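Local structure of diheme cytochrome c (Shewanella baltica, 3U99) at residues R60-E63 against Y64-H68; D34-R37 against A38-A41; K90-Q94 against A95-R99. The protein probably transfers electrons, carrying two covalently bound c-type hemes whose irons each take two histidines as axial ligands. One frame throughout, in Å; residues are numbered along the deposited sequence. Where two conformers were deposited one is given.

Contact 1 of 3, residues R60-E63 against Y64-H68; sequences RIEE and YLVQH
L65 packs back onto I61 one turn earlier in helix 55-67, and its side chain can be followed outward atom by atom. CB and CG both touch the carbonyl oxygen of I61, CG at 3.4 Å from I61 O. With CG set anti to the carbonyl carbon (chi1 -74°), the isobutyl group runs alongside I61, the two side chains pointing the same way. The branch then divides the work. CD1 meets I61 CG2 at 3.8 Å and also reaches methyl CMB of heme c, L65 CD1 to HEC CMB being 3.9 Å, while CD2 turns to the indole of W36.

The same carbonyl holds the backbone: L65 N donates to I61 O over 2.9 Å, and V66 N to E62 O repeats the bond a residue later. E62 and V66 are paired much as I61 and L65 are, with E62 CG 4.2 Å from V66 CG2; the extended E62 chain carries its carboxylate on to the hydroxyl of T40.

At the C-terminal end, Y64 O receives two donors from H68, its backbone N and ring ND1. H68 ND1 to Y64 O is 2.9 Å, in the carbonyl plane on a lone pair, which fixes the turn of the imidazole. Y64 CE1 lies over one face of that ring and Q67 CG over the opposite face, each offset toward the rim.

Within the fold, I61 and L65 look to helix 13-19, where I61 touches C19, a covalent attachment point of the heme. V66 and L65 also pack on helix 33-40, and R60 reaches E14 in a salt bridge.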
loop_
_atom_site.group_PDB
_atom_site.type_symbol
_atom_site.label_atom_id
_atom_site.label_comp_id
_atom_site.label_asym_id
_atom_site.label_seq_id
_atom_site.Cartn_x
_atom_site.Cartn_y
_atom_site.Cartn_z
ATOM N N ARG A 60 5.848 -4.426 -17.255
ATOM C CA ARG A 60 6.250 -3.039 -17.003
ATOM C C ARG A 60 5.987 -2.687 -15.547
ATOM O O ARG A 60 6.746 -1.915 -14.945
ATOM C CB ARG A 60 5.524 -2.082 -17.920
ATOM C CG ARG A 60 6.030 -2.114 -19.339
ATOM C CD ARG A 60 5.514 -0.899 -20.114
ATOM N NE ARG A 60 4.051 -0.923 -20.240
ATOM C CZ ARG A 60 3.341 -1.506 -21.183
ATOM N NH1 ARG A 60 3.936 -2.136 -22.178
ATOM N NH2 ARG A 60 2.017 -1.418 -21.138
ATOM N N ILE A 61 4.935 -3.194 -14.935
ATOM C CA ILE A 61 4.653 -2.948 -13.516
ATOM C C ILE A 61 5.731 -3.537 -12.629
ATOM O O ILE A 61 6.256 -2.885 -11.731
ATOM C CB ILE A 61 3.254 -3.487 -13.166
ATOM C CG1 ILE A 61 2.148 -2.722 -13.863
ATOM C CG2 ILE A 61 3.073 -3.481 -11.645
ATOM C CD1 ILE A 61 1.986 -1.362 -13.451
ATOM N N GLU A 62 6.078 -4.804 -12.884
ATOM C CA GLU A 62 7.105 -5.476 -12.118
ATOM C C GLU A 62 8.420 -4.733 -12.241
ATOM O O GLU A 62 9.135 -4.517 -11.265
ATOM C CB GLU A 62 7.249 -6.917 -12.584
ATOM C CG GLU A 62 8.283 -7.674 -11.753
ATOM C CD GLU A 62 8.250 -9.166 -12.005
ATOM O OE1 GLU A 62 7.203 -9.848 -11.833
ATOM O OE2 GLU A 62 9.388 -9.651 -12.349
ATOM N N GLU A 63 8.759 -4.344 -13.479
ATOM C CA GLU A 63 10.018 -3.666 -13.686
ATOM C C GLU A 63 10.047 -2.307 -12.954
ATOM O O GLU A 63 11.072 -1.954 -12.347
ATOM C CB GLU A 63 10.228 -3.497 -15.187
ATOM C CG GLU A 63 10.580 -4.773 -15.929
ATOM C CD GLU A 63 12.062 -5.065 -15.729
ATOM O OE1 GLU A 63 12.640 -4.627 -14.714
ATOM O OE2 GLU A 63 12.666 -5.701 -16.629
ATOM N N TYR A 64 8.964 -1.592 -12.941
ATOM C CA TYR A 64 8.839 -0.323 -12.229
ATOM C C TYR A 64 9.067 -0.590 -10.734
ATOM O O TYR A 64 9.821 0.107 -10.064
ATOM C CB TYR A 64 7.438 0.312 -12.526
ATOM C CG TYR A 64 7.320 1.501 -11.585
ATOM C CD1 TYR A 64 7.983 2.696 -11.793
ATOM C CD2 TYR A 64 6.534 1.418 -10.435
ATOM C CE1 TYR A 64 7.854 3.776 -10.888
ATOM C CE2 TYR A 64 6.439 2.443 -9.510
ATOM C CZ TYR A 64 7.102 3.633 -9.745
ATOM O OH TYR A 64 7.007 4.623 -8.840
ATOM N N LEU A 65 8.353 -1.564 -10.160
ATOM C CA LEU A 65 8.407 -1.803 -8.730
ATOM C C LEU A 65 9.777 -2.260 -8.320
ATOM O O LEU A 65 10.263 -1.829 -7.285
ATOM C CB LEU A 65 7.324 -2.833 -8.370
ATOM C CG LEU A 65 5.882 -2.321 -8.391
ATOM C CD1 LEU A 65 4.880 -3.476 -8.274
ATOM C CD2 LEU A 65 5.631 -1.351 -7.263
ATOM N N VAL A 66 10.384 -3.165 -9.087
ATOM C CA VAL A 66 11.709 -3.644 -8.733
ATOM C C VAL A 66 12.712 -2.519 -8.752
ATOM O O VAL A 66 13.533 -2.375 -7.843
ATOM C CB VAL A 66 12.077 -4.795 -9.670
ATOM C CG1 VAL A 66 13.582 -5.053 -9.544
ATOM C CG2 VAL A 66 11.265 -6.049 -9.351
ATOM N N GLN A 67 12.687 -1.702 -9.796
ATOM C CA GLN A 67 13.665 -0.615 -9.911
ATOM C C GLN A 67 13.571 0.397 -8.794
ATOM O O GLN A 67 14.574 0.919 -8.339
ATOM C CB GLN A 67 13.457 0.036 -11.284
ATOM C CG GLN A 67 14.373 1.192 -11.513
ATOM C CD GLN A 67 15.836 0.737 -11.659
ATOM O OE1 GLN A 67 16.118 -0.331 -12.192
ATOM N NE2 GLN A 67 16.784 1.551 -11.165
ATOM N N HIS A 68 12.355 0.685 -8.336
ATOM C CA HIS A 68 12.087 1.752 -7.373
ATOM C C HIS A 68 11.766 1.229 -5.991
ATOM O O HIS A 68 11.350 1.980 -5.110
ATOM C CB HIS A 68 10.926 2.622 -7.878
ATOM C CG HIS A 68 11.270 3.237 -9.181
ATOM N ND1 HIS A 68 11.011 2.691 -10.392
ATOM C CD2 HIS A 68 11.904 4.397 -9.424
ATOM C CE1 HIS A 68 11.465 3.483 -11.402
ATOM N NE2 HIS A 68 12.001 4.513 -10.796
#

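Contact 2 of 3, residues D34-R37 against A38-A41; sequences DKWR and AITA. With HEC (heme c), chain C.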
loop_
_atom_site.group_PDB
_atom_site.type_symbol
_atom_site.label_atom_id
_atom_site.label_comp_id
_atom_site.label_asym_id
_atom_site.label_seq_id
_atom_site.Cartn_x
_atom_site.Cartn_y
_atom_site.Cartn_z
ATOM N N ASP A 34 12.253 -8.278 -3.870
ATOM C CA ASP A 34 11.798 -9.656 -3.907
ATOM C C ASP A 34 10.366 -9.776 -3.423
ATOM O O ASP A 34 9.620 -10.645 -3.879
ATOM C CB ASP A 34 12.679 -10.540 -3.055
ATOM C CG ASP A 34 12.819 -10.164 -1.615
ATOM O OD1 ASP A 34 13.045 -11.049 -0.766
ATOM O OD2 ASP A 34 12.738 -9.012 -1.230
ATOM N N LYS A 35 9.974 -8.882 -2.496
ATOM C CA LYS A 35 8.605 -8.922 -2.047
ATOM C C LYS A 35 7.648 -8.384 -3.095
ATOM O O LYS A 35 6.525 -8.893 -3.262
ATOM C CB LYS A 35 8.525 -8.196 -0.697
ATOM C CG LYS A 35 9.243 -9.010 0.341
ATOM C CD LYS A 35 9.180 -8.558 1.774
ATOM C CE LYS A 35 9.925 -9.570 2.642
ATOM N NZ LYS A 35 10.842 -8.984 3.625
ATOM N N TRP A 36 8.029 -7.403 -3.898
ATOM C CA TRP A 36 7.189 -6.998 -5.034
ATOM C C TRP A 36 7.099 -8.142 -6.069
ATOM O O TRP A 36 6.005 -8.388 -6.598
ATOM C CB TRP A 36 7.741 -5.758 -5.696
ATOM C CG TRP A 36 7.446 -4.475 -4.960
ATOM C CD1 TRP A 36 8.380 -3.576 -4.580
ATOM C CD2 TRP A 36 6.171 -4.001 -4.547
ATOM N NE1 TRP A 36 7.760 -2.532 -3.939
ATOM C CE2 TRP A 36 6.400 -2.778 -3.923
ATOM C CE3 TRP A 36 4.868 -4.445 -4.655
ATOM C CZ2 TRP A 36 5.374 -1.988 -3.378
ATOM C CZ3 TRP A 36 3.859 -3.686 -4.140
ATOM C CH2 TRP A 36 4.105 -2.460 -3.500
ATOM N N ARG A 37 8.194 -8.823 -6.357
ATOM C CA ARG A 37 8.122 -9.897 -7.336
ATOM C C ARG A 37 7.207 -11.019 -6.874
ATOM O O ARG A 37 6.540 -11.650 -7.683
ATOM C CB ARG A 37 9.536 -10.431 -7.578
ATOM C CG ARG A 37 10.424 -9.524 -8.413
ATOM C CD ARG A 37 11.653 -10.264 -8.934
ATOM N NE ARG A 37 12.584 -10.568 -7.848
ATOM C CZ ARG A 37 13.617 -9.850 -7.444
ATOM N NH1 ARG A 37 13.950 -8.693 -8.032
ATOM N NH2 ARG A 37 14.382 -10.249 -6.434
ATOM N N ALA A 38 7.182 -11.253 -5.537
ATOM C CA ALA A 38 6.284 -12.299 -5.055
ATOM C C ALA A 38 4.847 -11.915 -5.339
ATOM O O ALA A 38 3.983 -12.764 -5.589
ATOM C CB ALA A 38 6.574 -12.505 -3.579
ATOM N N ILE A 39 4.493 -10.635 -5.317
ATOM C CA ILE A 39 3.146 -10.173 -5.636
ATOM C C ILE A 39 2.859 -10.219 -7.102
ATOM O O ILE A 39 1.831 -10.744 -7.547
ATOM C CB ILE A 39 2.955 -8.744 -5.028
ATOM C CG1 ILE A 39 2.916 -8.815 -3.509
ATOM C CG2 ILE A 39 1.702 -8.098 -5.593
ATOM C CD1 ILE A 39 2.877 -7.542 -2.721
ATOM N N THR A 40 3.780 -9.729 -7.941
ATOM C CA THR A 40 3.482 -9.615 -9.361
ATOM C C THR A 40 3.629 -10.953 -10.085
ATOM O O THR A 40 3.183 -11.049 -11.247
ATOM C CB THR A 40 4.365 -8.541 -10.046
ATOM O OG1 THR A 40 5.735 -8.849 -9.800
ATOM C CG2 THR A 40 4.164 -7.171 -9.445
ATOM N N ALA A 41 4.239 -11.967 -9.495
ATOM C CA ALA A 41 4.363 -13.283 -10.144
ATOM C C ALA A 41 3.025 -13.958 -10.305
ATOM O O ALA A 41 2.887 -14.750 -11.254
ATOM C CB ALA A 41 5.284 -14.135 -9.274
HETATM FE FE HEC C . -3.655 -5.111 -4.447
HETATM C CHA HEC C . -3.684 -5.780 -1.164
HETATM C CHB HEC C . -0.327 -4.427 -4.314
HETATM C CHC HEC C . -3.706 -4.302 -7.718
HETATM C CHD HEC C . -6.938 -5.978 -4.612
HETATM N NA HEC C . -2.251 -5.102 -3.006
HETATM C C1A HEC C . -2.469 -5.383 -1.666
HETATM C C2A HEC C . -1.240 -5.177 -0.919
HETATM C C3A HEC C . -0.312 -4.777 -1.819
HETATM C C4A HEC C . -0.957 -4.777 -3.124
HETATM C CMA HEC C . 1.134 -4.460 -1.551
HETATM C CAA HEC C . -1.122 -5.399 0.537
HETATM C CBA HEC C . -1.640 -4.223 1.340
HETATM C CGA HEC C . -1.324 -4.426 2.824
HETATM O O1A HEC C . -0.117 -4.345 3.174
HETATM O O2A HEC C . -2.224 -4.689 3.643
HETATM N NB HEC C . -2.258 -4.502 -5.777
HETATM C C1B HEC C . -0.917 -4.310 -5.540
HETATM C C2B HEC C . -0.268 -4.043 -6.805
HETATM C C3B HEC C . -1.208 -4.017 -7.766
HETATM C C4B HEC C . -2.451 -4.273 -7.131
HETATM C CMB HEC C . 1.235 -3.818 -6.916
HETATM C CAB HEC C . -1.085 -3.826 -9.276
HETATM C CBB HEC C . -0.245 -4.968 -9.881
HETATM N NC HEC C . -5.050 -5.103 -5.888
HETATM C C1C HEC C . -4.905 -4.677 -7.161
HETATM C C2C HEC C . -6.115 -4.727 -7.905
HETATM C C3C HEC C . -7.023 -5.197 -7.023
HETATM C C4C HEC C . -6.375 -5.478 -5.799
HETATM C CMC HEC C . -6.293 -4.210 -9.341
HETATM C CAC HEC C . -8.502 -5.383 -7.274
HETATM C CBC HEC C . -8.893 -6.292 -8.427
HETATM N ND HEC C . -5.005 -5.805 -3.153
HETATM C C1D HEC C . -6.296 -6.135 -3.439
HETATM C C2D HEC C . -6.956 -6.619 -2.213
HETATM C C3D HEC C . -6.045 -6.559 -1.228
HETATM C C4D HEC C . -4.851 -6.006 -1.833
HETATM C CMD HEC C . -8.333 -7.233 -2.108
HETATM C CAD HEC C . -6.264 -6.968 0.190
HETATM C CBD HEC C . -6.725 -5.777 1.097
HETATM C CGD HEC C . -7.075 -6.312 2.483
HETATM O O1D HEC C . -7.684 -5.287 3.127
HETATM O O2D HEC C . -6.200 -7.174 2.965
#
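Helix 33-40 is one wall of a heme c pocket, and W36 and I39, side by side on it and pointing the same way, form its contact with the porphyrin rim. The benzo end of the indole leads: W36 CZ3 is 3.8 Å from methyl CMB of HEC, and methyl CMA lies equally near. Its CE3 passes I39 CD1 at 4.2 Å. At the pyrrole end of the indole, NE1 donates to A28 O, which restrains the turn of the ring. Replacing W36 by an alanine removes the indole, which is likely to leave A28 O without its donor and a gap beside I39 and the heme methyls.

The backbone of W36 is tied too. T40 N gives W36 O a bond of 2.9 Å lying nearly along the C=O axis, whereas I39 N makes only a weak one to that oxygen. I39 also touches H46, an axial ligand of the iron. With I39 CD1 anti to CA (chi2 174°), the methyl is carried out to 3.7 Å from HEC CMA.

Contact 3 of 3, residues K90-Q94 against A95-R99; sequences KITEQ and AFFIR. With HEC (heme c), chain C.
Q94, F97 and T92 carry this contact, where a short 3-10 turn, 91-93, runs into helix 95-101. Q94 is the N-cap residue. Its carbonyl takes the first helical bond, I98 N to Q94 O at 3.0 Å and 168°, and a weak one from F97 N. Its side chain bends at chi2: CB meets the ring of F96, 3.7 Å from F96 CD2, and the amide oxygen OE1 accepts from Q89 rather than serving the helix start.

F97 folds back over the turn. With CG anti to the backbone N (chi1 176°), the ring presents one face to T92, whose CA stands 3.9 Å from the centroid of the F97 ring in a CH-pi contact. T92 CG2 touches the far end of the same ring, 3.8 Å from F97 CZ, and I91 O lies near F97 CB.

Residues 90-92 grip the first heme. T92 N donates to propionate oxygen O1A of HEC at 2.9 Å, and T92 OG1 is 2.9 Å from O2A. From the extended K90 chain, NZ donates a hydrogen bond to O2D of the second propionate, 3.1 Å away, so a positive charge probably offsets that carboxylate.

Residues 90-94 lie in the loop between helix 55-67 and helix 95-101, on whose first turns 95-99 sit; there the F97 ring stacks on H101, an axial ligand of the second heme's iron, and meets F118 edge-to-face.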
loop_
_atom_site.group_PDB
_atom_site.type_symbol
_atom_site.label_atom_id
_atom_site.label_comp_id
_atom_site.label_asym_id
_atom_site.label_seq_id
_atom_site.Cartn_x
_atom_site.Cartn_y
_atom_site.Cartn_z
ATOM N N LYS A 90 2.197 -8.890 2.756
ATOM C CA LYS A 90 1.642 -7.566 2.769
ATOM C C LYS A 90 2.576 -6.526 3.372
ATOM O O LYS A 90 3.423 -6.838 4.188
ATOM C CB LYS A 90 0.389 -7.689 3.622
ATOM C CG LYS A 90 -0.635 -8.644 3.041
ATOM C CD LYS A 90 -1.890 -8.523 3.898
ATOM C CE LYS A 90 -3.067 -9.307 3.364
ATOM N NZ LYS A 90 -4.270 -9.146 4.270
ATOM N N ILE A 91 2.416 -5.261 3.013
ATOM C CA ILE A 91 3.116 -4.163 3.708
ATOM C C ILE A 91 2.797 -4.186 5.195
ATOM O O ILE A 91 3.669 -3.971 6.009
ATOM C CB ILE A 91 2.763 -2.838 3.067
ATOM C CG1 ILE A 91 3.254 -2.784 1.611
ATOM C CG2 ILE A 91 3.392 -1.703 3.840
ATOM C CD1 ILE A 91 2.601 -1.691 0.766
ATOM N N THR A 92 1.537 -4.426 5.497
ATOM C CA THR A 92 1.069 -4.353 6.902
ATOM C C THR A 92 1.602 -5.519 7.720
ATOM O O THR A 92 1.342 -5.536 8.939
ATOM C CB THR A 92 -0.464 -4.296 6.960
ATOM O OG1 THR A 92 -0.975 -5.388 6.187
ATOM C CG2 THR A 92 -0.977 -2.980 6.372
ATOM N N GLU A 93 2.325 -6.437 7.123
ATOM C CA GLU A 93 2.933 -7.546 7.847
ATOM C C GLU A 93 4.416 -7.339 8.025
ATOM O O GLU A 93 5.134 -8.149 8.617
ATOM C CB GLU A 93 2.743 -8.855 7.038
ATOM C CG GLU A 93 1.309 -9.327 6.969
ATOM C CD GLU A 93 1.116 -10.494 5.991
ATOM O OE1 GLU A 93 1.838 -10.703 4.996
ATOM O OE2 GLU A 93 0.123 -11.207 6.319
ATOM N N GLN A 94 4.950 -6.269 7.460
ATOM C CA GLN A 94 6.371 -6.003 7.644
ATOM C C GLN A 94 6.630 -5.436 9.040
ATOM O O GLN A 94 5.884 -4.682 9.620
ATOM C CB GLN A 94 6.859 -5.075 6.543
ATOM C CG GLN A 94 6.518 -5.474 5.105
ATOM C CD GLN A 94 6.916 -6.885 4.789
ATOM O OE1 GLN A 94 6.164 -7.823 4.452
ATOM N NE2 GLN A 94 8.189 -7.078 4.985
ATOM N N ALA A 95 7.795 -5.791 9.519
ATOM C CA ALA A 95 8.190 -5.387 10.867
ATOM C C ALA A 95 8.254 -3.862 10.981
ATOM O O ALA A 95 7.866 -3.343 12.014
ATOM C CB ALA A 95 9.536 -5.959 11.209
ATOM N N PHE A 96 8.676 -3.127 9.967
ATOM C CA PHE A 96 8.746 -1.664 10.113
ATOM C C PHE A 96 7.319 -1.083 10.293
ATOM O O PHE A 96 7.109 -0.161 11.043
ATOM C CB PHE A 96 9.447 -0.971 8.910
ATOM C CG PHE A 96 8.506 -0.698 7.689
ATOM C CD1 PHE A 96 7.792 0.465 7.572
ATOM C CD2 PHE A 96 8.361 -1.642 6.679
ATOM C CE1 PHE A 96 6.956 0.683 6.432
ATOM C CE2 PHE A 96 7.491 -1.415 5.566
ATOM C CZ PHE A 96 6.797 -0.273 5.482
ATOM N N PHE A 97 6.381 -1.706 9.627
ATOM C CA PHE A 97 5.030 -1.199 9.651
ATOM C C PHE A 97 4.464 -1.488 11.040
ATOM O O PHE A 97 3.870 -0.650 11.651
ATOM C CB PHE A 97 4.148 -1.924 8.619
ATOM C CG PHE A 97 2.750 -1.479 8.698
ATOM C CD1 PHE A 97 2.364 -0.336 7.999
ATOM C CD2 PHE A 97 1.847 -2.085 9.531
ATOM C CE1 PHE A 97 1.085 0.136 8.146
ATOM C CE2 PHE A 97 0.571 -1.567 9.677
ATOM C CZ PHE A 97 0.200 -0.457 8.982
ATOM N N ILE A 98 4.608 -2.750 11.501
ATOM C CA ILE A 98 4.011 -3.167 12.778
ATOM C C ILE A 98 4.579 -2.279 13.860
ATOM O O ILE A 98 3.874 -1.806 14.751
ATOM C CB ILE A 98 4.247 -4.673 12.973
ATOM C CG1 ILE A 98 3.529 -5.493 11.929
ATOM C CG2 ILE A 98 3.822 -5.090 14.398
ATOM C CD1 ILE A 98 3.973 -6.917 11.842
ATOM N N ARG A 99 5.808 -1.890 14.026
ATOM C CA ARG A 99 6.473 -1.132 14.888
ATOM C C ARG A 99 5.921 0.311 14.928
ATOM O O ARG A 99 5.753 0.864 15.978
ATOM C CB ARG A 99 7.972 -1.117 14.617
ATOM C CG ARG A 99 8.793 -0.301 15.576
ATOM C CD ARG A 99 10.292 -0.545 15.225
ATOM N NE ARG A 99 10.514 -0.027 13.879
ATOM C CZ ARG A 99 10.676 -0.733 12.735
ATOM N NH1 ARG A 99 10.760 -2.054 12.680
ATOM N NH2 ARG A 99 10.787 -0.111 11.565
HETATM FE FE HEC C . -3.655 -5.111 -4.447
HETATM C CHA HEC C . -3.684 -5.780 -1.164
HETATM C CHB HEC C . -0.327 -4.427 -4.314
HETATM C CHC HEC C . -3.706 -4.302 -7.718
HETATM C CHD HEC C . -6.938 -5.978 -4.612
HETATM N NA HEC C . -2.251 -5.102 -3.006
HETATM C C1A HEC C . -2.469 -5.383 -1.666
HETATM C C2A HEC C . -1.240 -5.177 -0.919
HETATM C C3A HEC C . -0.312 -4.777 -1.819
HETATM C C4A HEC C . -0.957 -4.777 -3.124
HETATM C CMA HEC C . 1.134 -4.460 -1.551
HETATM C CAA HEC C . -1.122 -5.399 0.537
HETATM C CBA HEC C . -1.640 -4.223 1.340
HETATM C CGA HEC C . -1.324 -4.426 2.824
HETATM O O1A HEC C . -0.117 -4.345 3.174
HETATM O O2A HEC C . -2.224 -4.689 3.643
HETATM N NB HEC C . -2.258 -4.502 -5.777
HETATM C C1B HEC C . -0.917 -4.310 -5.540
HETATM C C2B HEC C . -0.268 -4.043 -6.805
HETATM C C3B HEC C . -1.208 -4.017 -7.766
HETATM C C4B HEC C . -2.451 -4.273 -7.131
HETATM C CMB HEC C . 1.235 -3.818 -6.916
HETATM C CAB HEC C . -1.085 -3.826 -9.276
HETATM C CBB HEC C . -0.245 -4.968 -9.881
HETATM N NC HEC C . -5.050 -5.103 -5.888
HETATM C C1C HEC C . -4.905 -4.677 -7.161
HETATM C C2C HEC C . -6.115 -4.727 -7.905
HETATM C C3C HEC C . -7.023 -5.197 -7.023
HETATM C C4C HEC C . -6.375 -5.478 -5.799
HETATM C CMC HEC C . -6.293 -4.210 -9.341
HETATM C CAC HEC C . -8.502 -5.383 -7.274
HETATM C CBC HEC C . -8.893 -6.292 -8.427
HETATM N ND HEC C . -5.005 -5.805 -3.153
HETATM C C1D HEC C . -6.296 -6.135 -3.439
HETATM C C2D HEC C . -6.956 -6.619 -2.213
HETATM C C3D HEC C . -6.045 -6.559 -1.228
HETATM C C4D HEC C . -4.851 -6.006 -1.833
HETATM C CMD HEC C . -8.333 -7.233 -2.108
HETATM C CAD HEC C . -6.264 -6.968 0.190
HETATM C CBD HEC C . -6.725 -5.777 1.097
HETATM C CGD HEC C . -7.075 -6.312 2.483
HETATM O O1D HEC C . -7.684 -5.287 3.127
HETATM O O2D HEC C . -6.200 -7.174 2.965
#

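In the fold
Contacts 1 and 2 lie on neighbouring helices, 55-67 and 33-40, with centres 10 Å apart. A probable hydrogen bond joins them, E62 OE1 to T40 OG1 at 2.7 Å, and V66 CG2 packs on R37 CG at 3.7 Å. Both reach the methyl-bearing rim of the first heme. Contact 3, its centre 16 Å from that of contact 2, takes the propionates of the same heme; between them K35 NZ comes within 3.5 Å of Q94 NE2 as packing. Contacts 1 and 3 do not touch, their nearest atoms being about 9 Å apart. Contact 3 alone also meets the second heme, about 3 Å from the F97 side chain (nearest atoms), and thus spans both.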